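Local coordinates for protein type I polyketide synthase PikAII (Streptomyces venezuelae, PDB 3QP9) that probably epimerises the alpha-substituent of a beta-ketoacyl polyketide intermediate without reducing it, as a C2-type ketoreductase domain of a modular synthase, at residues G87-L100 / L136-A148. Numbering follows the deposited sequence.
Sequences GDRQRLAATLGEAL and LTLVQALEDAGVA
Helices 89-102 and 130-144, in the amino-terminal Rossmann-like half of the ketoreductase, pack here through small residues. The axes of their segments 89-100 and 136-144 come within 8.1 Å and cross at -52°. Ala141 fits as a knob into a hole formed by Arg89, Leu92, Ala93 and Leu96. Ala93 and Ala141 bring their CA atoms to 4.6 Å. Ala145 CB lies 3.5 Å from Gly97 N, close against the other backbone. On the inner side Leu96 CD2 meets Leu142 CD2 at 3.8 Å, and Leu92 CD1 rests over the backbone at Leu138. Leu138 and Leu142 continue this apolar packing onto strands 109-112 and 151-156. Leu100 CD2 reaches across to Val147 CG2, just past the Schellman turn at Gly146. At the outer edge Arg89 NH1 forms a salt bridge with Asp144 OD2 at 2.6 Å. The bent Arg89 chain, as modelled, lays its guanidinium over Gln140 CB, but Asp144 OD1 sits too close to Arg89 CD, so its exact path is doubtful. Gln140 NE2 is held by Leu358 O and Thr361 O. Gln140 thus offers a fixed surface under the guanidinium, while the charged pair lies at the solvent-facing edge of an apolar, closely packed interface.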
loop_
_atom_site.group_PDB
_atom_site.type_symbol
_atom_site.label_atom_id
_atom_site.label_comp_id
_atom_site.label_asym_id
_atom_site.label_seq_id
_atom_site.Cartn_x
_atom_site.Cartn_y
_atom_site.Cartn_z
ATOM N N GLY A 87 5.069 -8.732 21.905
ATOM C CA GLY A 87 6.364 -9.287 22.307
ATOM C C GLY A 87 7.584 -8.771 21.575
ATOM O O GLY A 87 7.500 -8.301 20.440
ATOM N N ASP A 88 8.722 -8.883 22.251
ATOM C CA ASP A 88 10.045 -8.519 21.741
ATOM C C ASP A 88 10.498 -9.439 20.577
ATOM O O ASP A 88 10.078 -10.609 20.471
ATOM C CB ASP A 88 11.064 -8.620 22.907
ATOM C CG ASP A 88 12.379 -7.937 22.598
ATOM O OD1 ASP A 88 12.469 -6.716 22.810
ATOM O OD2 ASP A 88 13.322 -8.613 22.137
ATOM N N ARG A 89 11.376 -8.909 19.732
ATOM C CA ARG A 89 11.982 -9.690 18.698
ATOM C C ARG A 89 12.765 -10.861 19.327
ATOM O O ARG A 89 12.517 -12.035 19.016
ATOM C CB ARG A 89 12.749 -8.785 17.706
ATOM C CG ARG A 89 14.239 -8.696 17.766
ATOM C CD ARG A 89 14.831 -8.984 16.382
ATOM N NE ARG A 89 15.291 -7.824 15.632
ATOM C CZ ARG A 89 16.257 -7.867 14.716
ATOM N NH1 ARG A 89 16.906 -8.994 14.466
ATOM N NH2 ARG A 89 16.604 -6.767 14.048
ATOM N N GLN A 90 13.629 -10.553 20.291
ATOM C CA GLN A 90 14.391 -11.605 20.952
ATOM C C GLN A 90 13.537 -12.744 21.521
ATOM O O GLN A 90 13.895 -13.904 21.344
ATOM C CB GLN A 90 15.414 -11.025 21.931
ATOM C CG GLN A 90 16.765 -10.667 21.233
ATOM C CD GLN A 90 16.652 -10.230 19.724
ATOM O OE1 GLN A 90 16.908 -9.066 19.381
ATOM N NE2 GLN A 90 16.301 -11.180 18.836
ATOM N N ARG A 91 12.391 -12.434 22.135
ATOM C CA ARG A 91 11.471 -13.490 22.594
ATOM C C ARG A 91 10.978 -14.370 21.450
ATOM O O ARG A 91 10.920 -15.596 21.595
ATOM C CB ARG A 91 10.280 -12.900 23.344
ATOM C CG ARG A 91 10.678 -11.925 24.441
ATOM C CD ARG A 91 11.017 -12.655 25.740
ATOM N NE ARG A 91 11.039 -11.788 26.922
ATOM C CZ ARG A 91 10.004 -11.070 27.388
ATOM N NH1 ARG A 91 8.830 -11.063 26.758
ATOM N NH2 ARG A 91 10.142 -10.333 28.496
ATOM N N LEU A 92 10.625 -13.741 20.309
ATOM C CA LEU A 92 10.110 -14.492 19.167
ATOM C C LEU A 92 11.211 -15.364 18.561
ATOM O O LEU A 92 10.938 -16.482 18.177
ATOM C CB LEU A 92 9.541 -13.571 18.081
ATOM C CG LEU A 92 8.205 -13.939 17.414
ATOM C CD1 LEU A 92 7.829 -12.950 16.260
ATOM C CD2 LEU A 92 8.136 -15.338 16.921
ATOM N N ALA A 93 12.425 -14.822 18.442
ATOM C CA ALA A 93 13.567 -15.589 17.907
ATOM C C ALA A 93 13.869 -16.833 18.779
ATOM O O ALA A 93 14.194 -17.899 18.258
ATOM C CB ALA A 93 14.834 -14.697 17.761
ATOM N N ALA A 94 13.730 -16.689 20.093
ATOM C CA ALA A 94 13.957 -17.822 21.055
ATOM C C ALA A 94 12.890 -18.856 20.768
ATOM O O ALA A 94 13.145 -20.045 20.676
ATOM C CB ALA A 94 13.788 -17.327 22.452
ATOM N N THR A 95 11.671 -18.361 20.552
ATOM C CA THR A 95 10.535 -19.228 20.332
ATOM C C THR A 95 10.737 -19.995 19.047
ATOM O O THR A 95 10.495 -21.195 19.012
ATOM C CB THR A 95 9.214 -18.395 20.235
ATOM O OG1 THR A 95 9.016 -17.754 21.489
ATOM C CG2 THR A 95 8.013 -19.262 19.901
ATOM N N LEU A 96 11.156 -19.295 17.997
ATOM C CA LEU A 96 11.488 -19.923 16.710
ATOM C C LEU A 96 12.690 -20.920 16.764
ATOM O O LEU A 96 12.584 -22.036 16.252
ATOM C CB LEU A 96 11.735 -18.878 15.644
ATOM C CG LEU A 96 10.547 -17.994 15.224
ATOM C CD1 LEU A 96 11.110 -16.687 14.625
ATOM C CD2 LEU A 96 9.533 -18.723 14.269
ATOM N N GLY A 97 13.822 -20.480 17.319
ATOM C CA GLY A 97 15.002 -21.346 17.547
ATOM C C GLY A 97 14.623 -22.611 18.316
ATOM O O GLY A 97 15.027 -23.741 17.940
ATOM N N GLU A 98 13.832 -22.465 19.377
ATOM C CA GLU A 98 13.291 -23.655 20.066
ATOM C C GLU A 98 12.478 -24.575 19.135
ATOM O O GLU A 98 12.610 -25.812 19.160
ATOM C CB GLU A 98 12.492 -23.228 21.313
ATOM C CG GLU A 98 11.476 -24.247 21.898
ATOM C CD GLU A 98 11.160 -24.000 23.426
ATOM O OE1 GLU A 98 10.250 -24.680 23.975
ATOM O OE2 GLU A 98 11.816 -23.135 24.074
ATOM N N ALA A 99 11.649 -23.978 18.271
ATOM C CA ALA A 99 10.811 -24.769 17.392
ATOM C C ALA A 99 11.654 -25.421 16.329
ATOM O O ALA A 99 11.325 -26.515 15.892
ATOM C CB ALA A 99 9.740 -23.880 16.715
ATOM N N LEU A 100 12.727 -24.732 15.904
ATOM C CA LEU A 100 13.603 -25.224 14.838
ATOM C C LEU A 100 14.507 -26.338 15.396
ATOM O O LEU A 100 14.695 -27.371 14.723
ATOM C CB LEU A 100 14.384 -24.087 14.143
ATOM C CG LEU A 100 15.223 -24.356 12.882
ATOM C CD1 LEU A 100 14.465 -24.707 11.593
ATOM C CD2 LEU A 100 16.209 -23.233 12.612
ATOM N N LEU A 136 6.325 -7.502 11.046
ATOM C CA LEU A 136 7.710 -6.980 10.882
ATOM C C LEU A 136 8.672 -7.719 11.826
ATOM O O LEU A 136 9.808 -8.158 11.466
ATOM C CB LEU A 136 7.780 -5.465 11.158
ATOM C CG LEU A 136 9.261 -4.963 11.247
ATOM C CD1 LEU A 136 10.065 -5.168 9.993
ATOM C CD2 LEU A 136 9.439 -3.512 11.750
ATOM N N THR A 137 8.181 -7.912 13.039
ATOM C CA THR A 137 9.024 -8.546 14.067
ATOM C C THR A 137 9.385 -9.960 13.685
ATOM O O THR A 137 10.520 -10.454 13.936
ATOM C CB THR A 137 8.294 -8.440 15.413
ATOM O OG1 THR A 137 8.193 -7.044 15.695
ATOM C CG2 THR A 137 9.106 -9.118 16.569
ATOM N N LEU A 138 8.443 -10.625 13.052
ATOM C CA LEU A 138 8.633 -12.000 12.618
ATOM C C LEU A 138 9.663 -12.126 11.502
ATOM O O LEU A 138 10.453 -13.045 11.534
ATOM C CB LEU A 138 7.306 -12.663 12.252
ATOM C CG LEU A 138 7.401 -14.080 11.681
ATOM C CD1 LEU A 138 7.827 -15.058 12.779
ATOM C CD2 LEU A 138 6.120 -14.504 11.080
ATOM N N VAL A 139 9.694 -11.170 10.569
ATOM C CA VAL A 139 10.628 -11.174 9.433
ATOM C C VAL A 139 12.065 -11.055 9.994
ATOM O O VAL A 139 13.044 -11.589 9.420
ATOM C CB VAL A 139 10.397 -9.956 8.564
ATOM C CG1 VAL A 139 11.548 -9.761 7.582
ATOM C CG2 VAL A 139 9.071 -10.062 7.817
ATOM N N GLN A 140 12.168 -10.293 11.065
ATOM C CA GLN A 140 13.476 -10.002 11.649
ATOM C C GLN A 140 13.944 -11.206 12.456
ATOM O O GLN A 140 15.086 -11.636 12.321
ATOM C CB GLN A 140 13.346 -8.819 12.603
ATOM C CG GLN A 140 13.418 -7.475 11.947
ATOM C CD GLN A 140 12.983 -6.336 12.833
ATOM O OE1 GLN A 140 12.396 -6.502 13.933
ATOM N NE2 GLN A 140 13.299 -5.153 12.370
ATOM N N ALA A 141 13.030 -11.735 13.272
ATOM C CA ALA A 141 13.274 -12.803 14.236
ATOM C C ALA A 141 13.553 -14.160 13.568
ATOM O O ALA A 141 14.362 -14.945 14.067
ATOM C CB ALA A 141 12.154 -12.902 15.194
ATOM N N LEU A 142 12.869 -14.448 12.446
ATOM C CA LEU A 142 13.254 -15.606 11.596
ATOM C C LEU A 142 14.770 -15.652 11.256
ATOM O O LEU A 142 15.416 -16.699 11.344
ATOM C CB LEU A 142 12.422 -15.595 10.295
ATOM C CG LEU A 142 10.954 -16.023 10.551
ATOM C CD1 LEU A 142 10.088 -15.691 9.314
ATOM C CD2 LEU A 142 10.818 -17.505 10.943
ATOM N N GLU A 143 15.326 -14.519 10.855
ATOM C CA GLU A 143 16.746 -14.446 10.549
ATOM C C GLU A 143 17.563 -14.585 11.841
ATOM O O GLU A 143 18.570 -15.262 11.811
ATOM C CB GLU A 143 17.119 -13.161 9.801
ATOM C CG GLU A 143 18.478 -13.267 9.079
ATOM C CD GLU A 143 18.877 -12.012 8.279
ATOM O OE1 GLU A 143 19.663 -12.169 7.303
ATOM O OE2 GLU A 143 18.427 -10.878 8.620
ATOM N N ASP A 144 17.105 -14.017 12.963
ATOM C CA ASP A 144 17.838 -14.161 14.259
ATOM C C ASP A 144 17.873 -15.612 14.719
ATOM O O ASP A 144 18.851 -16.035 15.319
ATOM C CB ASP A 144 17.220 -13.371 15.408
ATOM C CG ASP A 144 17.127 -11.888 15.145
ATOM O OD1 ASP A 144 16.219 -11.264 15.788
ATOM O OD2 ASP A 144 17.922 -11.350 14.321
ATOM N N ALA A 145 16.779 -16.345 14.502
ATOM C CA ALA A 145 16.751 -17.768 14.792
ATOM C C ALA A 145 17.381 -18.728 13.725
ATOM O O ALA A 145 17.396 -19.956 13.919
ATOM C CB ALA A 145 15.327 -18.186 15.110
ATOM N N GLY A 146 17.829 -18.172 12.590
ATOM C CA GLY A 146 18.409 -18.956 11.491
ATOM C C GLY A 146 17.482 -19.923 10.748
ATOM O O GLY A 146 17.943 -20.949 10.238
ATOM N N VAL A 147 16.173 -19.577 10.690
ATOM C CA VAL A 147 15.148 -20.318 9.927
ATOM C C VAL A 147 15.302 -19.893 8.502
ATOM O O VAL A 147 15.094 -18.727 8.183
ATOM C CB VAL A 147 13.688 -19.992 10.406
ATOM C CG1 VAL A 147 12.645 -20.815 9.630
ATOM C CG2 VAL A 147 13.538 -20.265 11.903
ATOM N N ALA A 148 15.671 -20.844 7.663
ATOM C CA ALA A 148 16.027 -20.594 6.268
ATOM C C ALA A 148 14.826 -20.846 5.373
ATOM O O ALA A 148 14.827 -20.411 4.243
ATOM C CB ALA A 148 17.214 -21.535 5.826
#